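Long-range contacts in RNA methyltransferase, TrmH family (Porphyromonas gingivalis, PDB 2I6D), which probably binds RNA and transfers a methyl group to it, with a knotted fold of the SPOUT class: residues I10-S15 and C45-G50; F28-P33 and V146-M151; P41-R46 and A89-P94. All blocks are in the same frame, centred on the assembly; numbering follows the deposited sequence. Where two conformers were deposited one is given.

Interaction 1: residues I10-S15 and C45-G50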
ATOM      1  N   ILE A  10       2.711   3.893  26.442  1.00 27.98           N
ATOM      2  CA  ILE A  10       3.986   4.018  25.750  1.00 27.66           C
ATOM      3  C   ILE A  10       4.446   2.653  25.208  1.00 27.12           C
ATOM      4  O   ILE A  10       4.834   2.535  24.056  1.00 27.09           O
ATOM      5  CB  ILE A  10       5.045   4.676  26.686  1.00 27.85           C
ATOM      6  CG1 ILE A  10       4.689   6.162  26.895  1.00 28.03           C
ATOM      7  CG2 ILE A  10       6.466   4.504  26.124  1.00 28.85           C
ATOM      8  CD1 ILE A  10       5.528   6.866  27.941  1.00 28.46           C
ATOM      9  N   LYS A  11       4.360   1.618  26.032  1.00 27.97           N
ATOM     10  CA  LYS A  11       4.705   0.265  25.603  1.00 28.59           C
ATOM     11  C   LYS A  11       3.846  -0.172  24.404  1.00 28.23           C
ATOM     12  O   LYS A  11       4.362  -0.644  23.380  1.00 27.76           O
ATOM     13  CB  LYS A  11       4.554  -0.704  26.778  1.00 28.45           C
ATOM     14  CG  LYS A  11       4.878  -2.145  26.476  1.00 32.12           C
ATOM     15  CD  LYS A  11       4.772  -2.952  27.773  1.00 37.02           C
ATOM     16  CE  LYS A  11       5.159  -4.411  27.575  1.00 42.26           C
ATOM     17  NZ  LYS A  11       4.089  -5.138  26.824  1.00 46.10           N
ATOM     18  N   PHE A  12       2.539   0.039  24.513  1.00 28.13           N
ATOM     19  CA  PHE A  12       1.619  -0.261  23.421  1.00 27.70           C
ATOM     20  C   PHE A  12       1.979   0.469  22.122  1.00 28.15           C
ATOM     21  O   PHE A  12       2.122  -0.168  21.078  1.00 27.55           O
ATOM     22  CB  PHE A  12       0.180   0.080  23.844  1.00 28.40           C
ATOM     23  CG  PHE A  12      -0.808  -0.005  22.733  1.00 29.07           C
ATOM     24  CD1 PHE A  12      -1.281  -1.247  22.310  1.00 31.22           C
ATOM     25  CD2 PHE A  12      -1.273   1.158  22.102  1.00 30.96           C
ATOM     26  CE1 PHE A  12      -2.201  -1.334  21.266  1.00 32.24           C
ATOM     27  CE2 PHE A  12      -2.194   1.078  21.066  1.00 28.63           C
ATOM     28  CZ  PHE A  12      -2.658  -0.175  20.650  1.00 29.94           C
ATOM     29  N   LEU A  13       2.108   1.798  22.194  1.00 27.05           N
ATOM     30  CA  LEU A  13       2.498   2.610  21.037  1.00 28.26           C
ATOM     31  C   LEU A  13       3.803   2.115  20.382  1.00 28.30           C
ATOM     32  O   LEU A  13       3.898   1.995  19.136  1.00 28.14           O
ATOM     33  CB  LEU A  13       2.605   4.093  21.441  1.00 27.20           C
ATOM     34  CG  LEU A  13       1.238   4.774  21.593  1.00 28.09           C
ATOM     35  CD1 LEU A  13       1.388   6.022  22.430  1.00 28.87           C
ATOM     36  CD2 LEU A  13       0.577   5.103  20.183  1.00 28.59           C
ATOM     37  N   ARG A  14       4.802   1.828  21.209  1.00 27.85           N
ATOM     38  CA  ARG A  14       6.120   1.393  20.684  1.00 27.80           C
ATOM     39  C   ARG A  14       6.058   0.008  20.029  1.00 27.21           C
ATOM     40  O   ARG A  14       6.774  -0.261  19.084  1.00 26.35           O
ATOM     41  CB  ARG A  14       7.181   1.413  21.788  1.00 28.38           C
ATOM     42  CG  ARG A  14       7.512   2.829  22.293  1.00 28.33           C
ATOM     43  CD  ARG A  14       8.489   2.825  23.486  1.00 29.68           C
ATOM     44  NE  ARG A  14       9.747   2.151  23.185  1.00 32.14           N
ATOM     45  CZ  ARG A  14      10.720   2.675  22.447  1.00 34.42           C
ATOM     46  NH1 ARG A  14      10.601   3.906  21.942  1.00 34.17           N
ATOM     47  NH2 ARG A  14      11.824   1.970  22.225  1.00 34.26           N
ATOM     48  N   SER A  15       5.183  -0.859  20.538  1.00 27.16           N
ATOM     49  CA  SER A  15       5.078  -2.231  20.054  1.00 26.78           C
ATOM     50  C   SER A  15       4.610  -2.273  18.594  1.00 26.76           C
ATOM     51  O   SER A  15       4.904  -3.230  17.875  1.00 25.93           O
ATOM     52  CB  SER A  15       4.114  -3.032  20.934  1.00 26.90           C
ATOM     53  OG  SER A  15       2.773  -2.659  20.644  1.00 26.63           O
ATOM     54  N   CYS A  45     -10.173   4.826  14.422  1.00 29.49           N
ATOM     55  CA  CYS A  45      -9.153   5.322  15.340  1.00 30.05           C
ATOM     56  C   CYS A  45      -9.402   4.849  16.791  1.00 30.51           C
ATOM     57  O   CYS A  45     -10.488   5.046  17.338  1.00 30.24           O
ATOM     58  CB  CYS A  45      -9.056   6.845  15.245  1.00 29.89           C
ATOM     59  SG  CYS A  45      -7.772   7.502  16.340  1.00 30.51           S
ATOM     60  N   ARG A  46      -8.384   4.218  17.374  1.00 30.76           N
ATOM     61  CA  ARG A  46      -8.372   3.645  18.723  0.50 32.26           C
ATOM     62  C   ARG A  46      -7.780   4.645  19.732  1.00 32.11           C
ATOM     63  O   ARG A  46      -8.177   4.714  20.894  1.00 31.85           O
ATOM     64  CB  ARG A  46      -7.469   2.399  18.638  0.50 32.23           C
ATOM     65  CG  ARG A  46      -7.409   1.450  19.829  0.50 33.76           C
ATOM     66  CD  ARG A  46      -6.739   0.143  19.375  0.50 33.58           C
ATOM     67  NE  ARG A  46      -6.179  -0.637  20.471  0.50 37.56           N
ATOM     68  CZ  ARG A  46      -5.726  -1.885  20.358  0.50 38.94           C
ATOM     69  NH1 ARG A  46      -5.241  -2.517  21.421  0.50 38.52           N
ATOM     70  NH2 ARG A  46      -5.767  -2.508  19.191  0.50 39.58           N
HETATM   71  N   MSE A  47      -6.763   5.371  19.269  1.00 32.03           N
HETATM   72  CA  MSE A  47      -5.991   6.254  20.123  1.00 35.01           C
HETATM   73  C   MSE A  47      -5.415   7.397  19.288  1.00 31.92           C
HETATM   74  O   MSE A  47      -5.012   7.192  18.144  1.00 30.63           O
HETATM   75  CB  MSE A  47      -4.872   5.461  20.794  1.00 33.95           C
HETATM   76  CG  MSE A  47      -3.830   6.301  21.488  1.00 39.40           C
HETATM   77 SE   MSE A  47      -2.672   5.199  22.661  1.00 48.91          SE
HETATM   78  CE  MSE A  47      -3.693   5.387  24.302  1.00 47.34           C
ATOM     79  N   LEU A  48      -5.399   8.594  19.869  1.00 30.30           N
ATOM     80  CA  LEU A  48      -4.863   9.782  19.199  1.00 28.79           C
ATOM     81  C   LEU A  48      -4.103  10.581  20.246  1.00 28.63           C
ATOM     82  O   LEU A  48      -4.659  10.979  21.259  1.00 28.22           O
ATOM     83  CB  LEU A  48      -5.987  10.605  18.579  1.00 28.24           C
ATOM     84  CG  LEU A  48      -5.555  11.800  17.737  1.00 29.75           C
ATOM     85  CD1 LEU A  48      -4.750  11.345  16.498  1.00 29.98           C
ATOM     86  CD2 LEU A  48      -6.782  12.608  17.316  1.00 28.90           C
ATOM     87  N   VAL A  49      -2.820  10.795  20.001  1.00 28.59           N
ATOM     88  CA  VAL A  49      -1.921  11.395  20.995  1.00 29.47           C
ATOM     89  C   VAL A  49      -1.244  12.566  20.290  1.00 29.21           C
ATOM     90  O   VAL A  49      -0.703  12.404  19.188  1.00 28.43           O
ATOM     91  CB  VAL A  49      -0.888  10.356  21.410  1.00 30.34           C
ATOM     92  CG1 VAL A  49       0.229  10.959  22.177  1.00 34.67           C
ATOM     93  CG2 VAL A  49      -1.567   9.272  22.257  1.00 31.10           C
ATOM     94  N   GLY A  50      -1.320  13.750  20.873  1.00 28.44           N
ATOM     95  CA  GLY A  50      -0.691  14.883  20.229  1.00 28.04           C
ATOM     96  C   GLY A  50      -0.677  16.101  21.119  1.00 28.11           C
ATOM     97  O   GLY A  50      -1.270  16.103  22.188  1.00 27.85           O
TER
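Phe12 and Arg46 meet as flat groups that are tilted rather than stacked. In the arginine conformer described here, one of two, Phe12 CE1 lies 3.3 Å from Arg46 NH1, while Phe12 CZ sits over one face of the guanidinium, displaced toward its rim, and the two planes are 36° apart. The arginine reaches the ring because CG is anti to the backbone N (chi1 -171°) and the chain then runs extended to NE. Its charge is met by Glu25, whose OE1 forms a salt bridge with NH1, so the aromatic ring packs against a guanidinium already paired with an acid.

Past the guanidinium the contact turns apolar. The selenium of selenomethionine Met47 stands 5.5 Å from the centroid of the Phe12 ring, an oblique Met-aromatic contact, and 4.1 Å from Leu13 CG. Bent at its third torsion, the Met47 chain sets selenium against the forked end of Leu13, with both methyls close by. Farther along the strand, Leu13 CD1 meets Val49 CG2 at 4.4 Å. No hydrogen bond joins the two segments.

The helix runs nearly square to strand 47-50, their axes 11.7 Å apart at closest approach. A classic beta bulge turns both Arg46 and Met47 toward Val90, and Phe12 and Leu13 also touch that valine. Helix 7-15 thus packs on strands 45-51 and 87-92, with helix 19-25 supplying Glu25 beside the ring.

Interaction 2: residues F28-P33 and V146-M151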
ATOM      1  N   PHE A  28      -2.331  -0.419  13.869  1.00 28.74           N
ATOM      2  CA  PHE A  28      -1.110   0.155  13.302  1.00 28.28           C
ATOM      3  C   PHE A  28      -1.123   1.642  13.565  1.00 28.62           C
ATOM      4  O   PHE A  28      -2.203   2.242  13.756  1.00 29.53           O
ATOM      5  CB  PHE A  28      -0.992  -0.152  11.794  1.00 28.64           C
ATOM      6  CG  PHE A  28      -2.001   0.580  10.933  1.00 27.98           C
ATOM      7  CD1 PHE A  28      -1.654   1.770  10.298  1.00 30.17           C
ATOM      8  CD2 PHE A  28      -3.296   0.106  10.793  1.00 28.22           C
ATOM      9  CE1 PHE A  28      -2.574   2.444   9.495  1.00 29.30           C
ATOM     10  CE2 PHE A  28      -4.246   0.793   9.976  1.00 27.86           C
ATOM     11  CZ  PHE A  28      -3.870   1.959   9.340  1.00 29.28           C
ATOM     12  N   ALA A  29       0.059   2.253  13.586  1.00 27.85           N
ATOM     13  CA  ALA A  29       0.165   3.667  13.870  1.00 28.32           C
ATOM     14  C   ALA A  29       0.469   4.485  12.607  1.00 28.89           C
ATOM     15  O   ALA A  29       1.097   3.999  11.639  1.00 29.42           O
ATOM     16  CB  ALA A  29       1.243   3.920  14.936  1.00 29.48           C
ATOM     17  N   VAL A  30       0.062   5.739  12.666  1.00 28.44           N
ATOM     18  CA  VAL A  30       0.275   6.742  11.621  1.00 27.73           C
ATOM     19  C   VAL A  30       0.702   8.013  12.327  1.00 28.14           C
ATOM     20  O   VAL A  30       0.096   8.411  13.357  1.00 29.29           O
ATOM     21  CB  VAL A  30      -1.029   6.991  10.815  1.00 28.42           C
ATOM     22  CG1 VAL A  30      -0.842   8.060   9.690  1.00 26.34           C
ATOM     23  CG2 VAL A  30      -1.552   5.659  10.210  1.00 27.25           C
ATOM     24  N   GLU A  31       1.740   8.643  11.798  1.00 27.42           N
ATOM     25  CA  GLU A  31       2.303   9.855  12.399  1.00 27.67           C
ATOM     26  C   GLU A  31       2.171  11.112  11.542  1.00 26.92           C
ATOM     27  O   GLU A  31       2.331  11.097  10.309  1.00 26.47           O
ATOM     28  CB  GLU A  31       3.756   9.640  12.807  1.00 27.18           C
ATOM     29  CG  GLU A  31       3.968   8.411  13.710  1.00 26.26           C
ATOM     30  CD  GLU A  31       5.417   8.339  14.194  1.00 28.92           C
ATOM     31  OE1 GLU A  31       6.047   9.406  14.298  1.00 28.47           O
ATOM     32  OE2 GLU A  31       5.940   7.227  14.436  1.00 28.59           O
ATOM     33  N   GLY A  32       1.859  12.204  12.223  1.00 26.17           N
ATOM     34  CA  GLY A  32       1.885  13.515  11.620  1.00 25.34           C
ATOM     35  C   GLY A  32       0.522  13.984  11.156  1.00 25.77           C
ATOM     36  O   GLY A  32      -0.298  13.178  10.770  1.00 26.05           O
ATOM     37  N   PRO A  33       0.278  15.300  11.188  1.00 25.71           N
ATOM     38  CA  PRO A  33      -1.049  15.817  10.850  1.00 26.14           C
ATOM     39  C   PRO A  33      -1.533  15.495   9.435  1.00 26.67           C
ATOM     40  O   PRO A  33      -2.732  15.347   9.234  1.00 26.40           O
ATOM     41  CB  PRO A  33      -0.902  17.350  10.990  1.00 26.62           C
ATOM     42  CG  PRO A  33       0.581  17.623  11.105  1.00 25.95           C
ATOM     43  CD  PRO A  33       1.225  16.359  11.599  1.00 25.68           C
ATOM     44  N   VAL A 146       6.290   1.979   5.102  1.00 29.03           N
ATOM     45  CA  VAL A 146       5.356   2.195   4.000  1.00 28.82           C
ATOM     46  C   VAL A 146       4.343   3.293   4.289  1.00 28.63           C
ATOM     47  O   VAL A 146       4.177   4.198   3.477  1.00 28.01           O
ATOM     48  CB  VAL A 146       4.631   0.911   3.574  1.00 28.90           C
ATOM     49  CG1 VAL A 146       3.579   1.225   2.452  1.00 27.31           C
ATOM     50  CG2 VAL A 146       5.679  -0.135   3.118  1.00 29.12           C
ATOM     51  N   VAL A 147       3.700   3.229   5.458  1.00 29.01           N
ATOM     52  CA  VAL A 147       2.670   4.207   5.836  1.00 29.27           C
ATOM     53  C   VAL A 147       3.180   5.635   5.715  1.00 29.77           C
ATOM     54  O   VAL A 147       2.560   6.477   5.046  1.00 29.20           O
ATOM     55  CB  VAL A 147       2.155   3.976   7.289  1.00 29.25           C
ATOM     56  CG1 VAL A 147       1.423   5.210   7.829  1.00 29.21           C
ATOM     57  CG2 VAL A 147       1.255   2.734   7.325  1.00 29.59           C
ATOM     58  N   GLN A 148       4.308   5.910   6.365  1.00 28.86           N
ATOM     59  CA  GLN A 148       4.842   7.258   6.396  1.00 28.89           C
ATOM     60  C   GLN A 148       5.248   7.783   5.010  1.00 29.92           C
ATOM     61  O   GLN A 148       5.324   8.995   4.821  1.00 29.92           O
ATOM     62  CB  GLN A 148       6.007   7.365   7.379  1.00 28.67           C
ATOM     63  CG  GLN A 148       5.559   7.103   8.827  1.00 27.23           C
ATOM     64  CD  GLN A 148       4.434   8.029   9.301  1.00 27.84           C
ATOM     65  OE1 GLN A 148       3.438   7.559   9.821  1.00 28.02           O
ATOM     66  NE2 GLN A 148       4.610   9.346   9.140  1.00 24.82           N
ATOM     67  N   ALA A 149       5.496   6.876   4.067  1.00 31.00           N
ATOM     68  CA  ALA A 149       5.871   7.256   2.701  1.00 32.24           C
ATOM     69  C   ALA A 149       4.679   7.184   1.735  1.00 33.32           C
ATOM     70  O   ALA A 149       4.863   7.331   0.514  1.00 34.15           O
ATOM     71  CB  ALA A 149       6.997   6.365   2.208  1.00 32.14           C
ATOM     72  N   SER A 150       3.474   6.984   2.278  1.00 33.03           N
ATOM     73  CA  SER A 150       2.293   6.710   1.446  1.00 33.15           C
ATOM     74  C   SER A 150       1.600   7.945   0.830  1.00 32.97           C
ATOM     75  O   SER A 150       0.786   7.799  -0.095  1.00 32.48           O
ATOM     76  CB  SER A 150       1.280   5.833   2.233  1.00 33.18           C
ATOM     77  OG  SER A 150       0.685   6.571   3.295  1.00 32.26           O
HETATM   78  N   MSE A 151       1.906   9.143   1.330  0.50 33.20           N
HETATM   79  CA  MSE A 151       1.305  10.396   0.817  0.50 35.01           C
HETATM   80  C   MSE A 151      -0.228  10.403   0.879  0.50 32.67           C
HETATM   81  O   MSE A 151      -0.884  11.042   0.051  0.50 32.40           O
HETATM   82  CB  MSE A 151       1.746  10.680  -0.632  0.50 34.68           C
HETATM   83  CG  MSE A 151       2.787  11.778  -0.817  0.50 38.16           C
HETATM   84 SE   MSE A 151       2.350  13.155  -2.199  0.50 42.83          SE
HETATM   85  CE  MSE A 151       0.964  12.259  -3.254  0.50 43.26           C
TER
HETATM   86  O   HOH W   1       3.652   5.005  10.964  1.00 28.26           O
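Strand 28-31 passes the last turn of helix 144-148 with the CA atoms of Val30 and Val147 6.8 Å apart, and across this gap a glutamine side chain plays the part of a neighbouring strand. The amide of Gln148 grips both backbone groups of Glu31: Glu31 N donates to Gln148 OE1 over 2.8 Å, and Gln148 NE2 donates to Glu31 O over 3.1 Å in a nearly straight bond (171°). Glu31 O lies in the amide plane of Gln148, whereas NE2 comes in tilted from the carbonyl plane of Glu31. With CG opposite the carbonyl carbon (chi1 -64°), a bend at chi2 (-57°) swings the amide to the strand. A water 2.8 Å from both Ala29 O and Gln148 OE1 may carry the polar link on to Ala29, two residues back along the strand, though it need not serve both at once.

Beside it, Val147 CG1 approaches Val30 CG2 at 3.8 Å, the side chains crossing at about a right angle, and Val147 CG2 meets Phe28 CD1 at 4.3 Å. The Glu31 carboxylate is held by Ser79 OG and Thr80 N.

Strand 27-31 is an outermost strand of the mixed sheet within this chain. Backbone bonds tie one side to strand 87-92, Leu35 of helix 33-39 touches Val30 and Gln148, and the SpoU methylase region supplies helix 144-148.

Interaction 3: residues P41-R46 and A89-P94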
ATOM      1  N   PRO A  41     -10.990   9.644   8.292  1.00 29.21           N
ATOM      2  CA  PRO A  41     -12.323   9.268   7.793  1.00 29.34           C
ATOM      3  C   PRO A  41     -12.434   7.832   7.293  1.00 29.86           C
ATOM      4  O   PRO A  41     -13.549   7.358   7.014  1.00 31.13           O
ATOM      5  CB  PRO A  41     -12.546  10.221   6.613  1.00 29.36           C
ATOM      6  CG  PRO A  41     -11.580  11.350   6.834  1.00 29.83           C
ATOM      7  CD  PRO A  41     -10.378  10.701   7.470  1.00 28.93           C
ATOM      8  N   PHE A  42     -11.315   7.135   7.154  1.00 29.64           N
ATOM      9  CA  PHE A  42     -11.336   5.831   6.462  1.00 29.53           C
ATOM     10  C   PHE A  42     -10.912   4.631   7.318  1.00 29.94           C
ATOM     11  O   PHE A  42     -10.948   3.473   6.859  1.00 29.67           O
ATOM     12  CB  PHE A  42     -10.466   5.907   5.220  1.00 29.50           C
ATOM     13  CG  PHE A  42     -10.939   6.930   4.238  1.00 30.97           C
ATOM     14  CD1 PHE A  42     -12.026   6.668   3.414  1.00 31.47           C
ATOM     15  CD2 PHE A  42     -10.325   8.176   4.176  1.00 29.56           C
ATOM     16  CE1 PHE A  42     -12.488   7.641   2.517  1.00 32.77           C
ATOM     17  CE2 PHE A  42     -10.767   9.146   3.270  1.00 31.84           C
ATOM     18  CZ  PHE A  42     -11.854   8.877   2.444  1.00 32.24           C
ATOM     19  N   TYR A  43     -10.463   4.913   8.528  1.00 29.39           N
ATOM     20  CA  TYR A  43      -9.926   3.906   9.439  1.00 29.89           C
ATOM     21  C   TYR A  43     -10.494   4.177  10.796  1.00 29.94           C
ATOM     22  O   TYR A  43     -10.844   5.311  11.100  1.00 29.82           O
ATOM     23  CB  TYR A  43      -8.382   3.957   9.506  1.00 30.24           C
ATOM     24  CG  TYR A  43      -7.778   3.457   8.237  1.00 32.03           C
ATOM     25  CD1 TYR A  43      -7.432   2.106   8.091  1.00 31.55           C
ATOM     26  CD2 TYR A  43      -7.613   4.321   7.150  1.00 30.90           C
ATOM     27  CE1 TYR A  43      -6.912   1.643   6.906  1.00 34.11           C
ATOM     28  CE2 TYR A  43      -7.125   3.863   5.943  1.00 32.37           C
ATOM     29  CZ  TYR A  43      -6.759   2.526   5.832  1.00 32.78           C
ATOM     30  OH  TYR A  43      -6.255   2.074   4.635  1.00 34.86           O
ATOM     31  N   ARG A  44     -10.588   3.122  11.596  1.00 29.48           N
ATOM     32  CA  ARG A  44     -11.169   3.214  12.918  1.00 30.38           C
ATOM     33  C   ARG A  44     -10.070   3.622  13.878  1.00 29.76           C
ATOM     34  O   ARG A  44      -9.163   2.845  14.142  1.00 30.10           O
ATOM     35  CB  ARG A  44     -11.714   1.854  13.322  1.00 30.20           C
ATOM     36  CG  ARG A  44     -12.962   1.895  14.174  1.00 33.67           C
ATOM     37  CD  ARG A  44     -12.683   2.460  15.531  1.00 36.91           C
ATOM     38  NE  ARG A  44     -13.846   2.331  16.409  1.00 38.87           N
ATOM     39  CZ  ARG A  44     -13.886   2.761  17.669  1.00 41.24           C
ATOM     40  NH1 ARG A  44     -15.001   2.586  18.398  1.00 40.55           N
ATOM     41  NH2 ARG A  44     -12.813   3.356  18.208  1.00 37.79           N
ATOM     42  N   CYS A  45     -10.173   4.826  14.422  1.00 29.49           N
ATOM     43  CA  CYS A  45      -9.153   5.322  15.340  1.00 30.05           C
ATOM     44  C   CYS A  45      -9.402   4.849  16.791  1.00 30.51           C
ATOM     45  O   CYS A  45     -10.488   5.046  17.338  1.00 30.24           O
ATOM     46  CB  CYS A  45      -9.056   6.845  15.245  1.00 29.89           C
ATOM     47  SG  CYS A  45      -7.772   7.502  16.340  1.00 30.51           S
ATOM     48  N   ARG A  46      -8.384   4.218  17.374  1.00 30.76           N
ATOM     49  CA  ARG A  46      -8.372   3.645  18.723  0.50 32.26           C
ATOM     50  C   ARG A  46      -7.780   4.645  19.732  1.00 32.11           C
ATOM     51  O   ARG A  46      -8.177   4.714  20.894  1.00 31.85           O
ATOM     52  CB  ARG A  46      -7.469   2.399  18.638  0.50 32.23           C
ATOM     53  CG  ARG A  46      -7.409   1.450  19.829  0.50 33.76           C
ATOM     54  CD  ARG A  46      -6.739   0.143  19.375  0.50 33.58           C
ATOM     55  NE  ARG A  46      -6.179  -0.637  20.471  0.50 37.56           N
ATOM     56  CZ  ARG A  46      -5.726  -1.885  20.358  0.50 38.94           C
ATOM     57  NH1 ARG A  46      -5.241  -2.517  21.421  0.50 38.52           N
ATOM     58  NH2 ARG A  46      -5.767  -2.508  19.191  0.50 39.58           N
ATOM     59  N   ALA A  89      -1.479   8.610  15.662  1.00 28.15           N
ATOM     60  CA  ALA A  89      -2.788   7.946  15.752  1.00 27.77           C
ATOM     61  C   ALA A  89      -2.588   6.445  15.745  1.00 27.84           C
ATOM     62  O   ALA A  89      -1.666   5.944  15.116  1.00 28.38           O
ATOM     63  CB  ALA A  89      -3.692   8.379  14.547  1.00 25.96           C
ATOM     64  N   VAL A  90      -3.471   5.714  16.421  1.00 27.70           N
ATOM     65  CA  VAL A  90      -3.490   4.281  16.293  1.00 26.04           C
ATOM     66  C   VAL A  90      -4.836   3.936  15.655  1.00 26.66           C
ATOM     67  O   VAL A  90      -5.888   4.348  16.168  1.00 26.69           O
ATOM     68  CB  VAL A  90      -3.330   3.558  17.644  1.00 26.48           C
ATOM     69  CG1 VAL A  90      -3.475   2.037  17.424  1.00 25.41           C
ATOM     70  CG2 VAL A  90      -1.943   3.863  18.276  1.00 25.36           C
ATOM     71  N   PHE A  91      -4.790   3.210  14.542  1.00 24.85           N
ATOM     72  CA  PHE A  91      -5.990   2.770  13.833  1.00 25.89           C
ATOM     73  C   PHE A  91      -6.087   1.273  13.877  1.00 26.58           C
ATOM     74  O   PHE A  91      -5.059   0.582  13.955  1.00 26.58           O
ATOM     75  CB  PHE A  91      -5.920   3.161  12.357  1.00 25.63           C
ATOM     76  CG  PHE A  91      -5.960   4.643  12.113  1.00 26.55           C
ATOM     77  CD1 PHE A  91      -7.140   5.373  12.304  1.00 26.00           C
ATOM     78  CD2 PHE A  91      -4.834   5.301  11.639  1.00 28.55           C
ATOM     79  CE1 PHE A  91      -7.175   6.761  12.064  1.00 28.36           C
ATOM     80  CE2 PHE A  91      -4.870   6.684  11.365  1.00 30.64           C
ATOM     81  CZ  PHE A  91      -6.046   7.407  11.588  1.00 28.84           C
ATOM     82  N   ASP A  92      -7.320   0.762  13.788  1.00 26.46           N
ATOM     83  CA  ASP A  92      -7.544  -0.645  13.578  1.00 26.72           C
ATOM     84  C   ASP A  92      -7.024  -1.078  12.216  1.00 27.09           C
ATOM     85  O   ASP A  92      -7.269  -0.420  11.190  1.00 26.17           O
ATOM     86  CB  ASP A  92      -9.045  -0.949  13.609  1.00 26.89           C
ATOM     87  CG  ASP A  92      -9.623  -0.967  15.011  1.00 27.83           C
ATOM     88  OD1 ASP A  92      -8.870  -0.808  16.003  1.00 27.80           O
ATOM     89  OD2 ASP A  92     -10.851  -1.159  15.098  1.00 27.75           O
ATOM     90  N   LEU A  93      -6.329  -2.207  12.209  1.00 27.80           N
ATOM     91  CA  LEU A  93      -5.981  -2.889  10.985  1.00 29.15           C
ATOM     92  C   LEU A  93      -7.302  -3.338  10.343  1.00 30.56           C
ATOM     93  O   LEU A  93      -8.139  -3.938  11.020  1.00 30.65           O
ATOM     94  CB  LEU A  93      -5.110  -4.087  11.361  1.00 29.26           C
ATOM     95  CG  LEU A  93      -3.978  -4.604  10.491  1.00 29.22           C
ATOM     96  CD1 LEU A  93      -3.044  -3.500  10.082  1.00 26.69           C
ATOM     97  CD2 LEU A  93      -3.216  -5.669  11.269  1.00 28.83           C
ATOM     98  N   PRO A  94      -7.521  -3.012   9.054  1.00 31.55           N
ATOM     99  CA  PRO A  94      -8.753  -3.376   8.370  1.00 32.83           C
ATOM    100  C   PRO A  94      -8.990  -4.867   8.484  1.00 34.13           C
ATOM    101  O   PRO A  94      -8.039  -5.649   8.431  1.00 33.71           O
ATOM    102  CB  PRO A  94      -8.481  -3.012   6.909  1.00 32.58           C
ATOM    103  CG  PRO A  94      -7.442  -2.019   6.948  1.00 32.15           C
ATOM    104  CD  PRO A  94      -6.614  -2.255   8.180  1.00 32.22           C
TER
HETATM  105  O   HOH W   2      -9.679   0.602  10.532  1.00 33.47           O
HETATM  106  O   HOH W   3      -7.365  -2.472  17.326  1.00 45.71           O
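The pairing of Cys45 with Phe91 is a rung of the antiparallel ladder between strands 45-51 and 87-92, caught where the ladder frays at one end and bulges at the other. It is a non-hydrogen-bonded pair, with the two CA atoms 4.3 Å apart, flanked by two well-directed backbone bonds. Asp92 N donates to Arg44 O over 2.8 Å (163°), and Arg46 N to Val90 O over 2.8 Å. The return bond from Arg44 N is replaced by a water: it accepts from Arg44 N and donates to Asp92 O, bridging the strands as they begin to part.

On the face bearing Cys45 and Phe91, the phenylalanine ring is the centre of the packing. Phe91 CG, opposite its carbonyl carbon (chi1 -67°), sets the ring beside Tyr43 and Cys45. Its CD1 touches Tyr43 CB at 3.4 Å, and its CE1 meets Cys45 CB at 3.7 Å. The sulfur approaches the ring obliquely, Cys45 SG 5.0 Å from the Phe91 centroid, a sulfur-aromatic contact. The Tyr43 and Phe91 rings are inclined at 54°, neither stacked nor edge-to-face. Pro94 CG abuts the edge of the tyrosine ring, 3.7 Å from Tyr43 CE1, while Tyr43 OH bonds to Leu154 O.

Asp92 serves the exposed side. Arg44 runs alongside it, pointing the same way, with Arg44 CB 3.6 Å from Asp92 OD2; its guanidinium also bonds to Cys45 O. The charged groups of Arg44 and Arg46 lie near the Asp92 carboxylate without touching it and pair instead with Asp63 and Glu25 respectively, so their pull on it is probably modest.

This non-hydrogen-bonded antiparallel pair joins the two central strands of a four-stranded mixed sheet, ordered 27-31, 87-92, 45-51, 65-69, probably the core of an MRM3-like substrate-binding domain.

All three contacts converge on one mixed sheet, and strand 87-92 is their common thread. Interaction 3 builds the sheet itself and is the wettest and most exposed. Interaction 1 shares Cys45 and Arg46 with it and carries a helix onto the adjoining part of strand 45-51. Being buried, it relies on selenium, methyl and ring packing, with charge confined to one edge. Interaction 2, also buried, lies beyond strand 27-31, on the far side of 87-92 from strand 45-51. It brings in a helix of the SpoU region by a pair of hydrogen bonds from a glutamine amide. Chemistry thus follows place: backbone ladder within, apolar packing over a face, a glutamine standing in for a strand at the edge, beside a small valine patch.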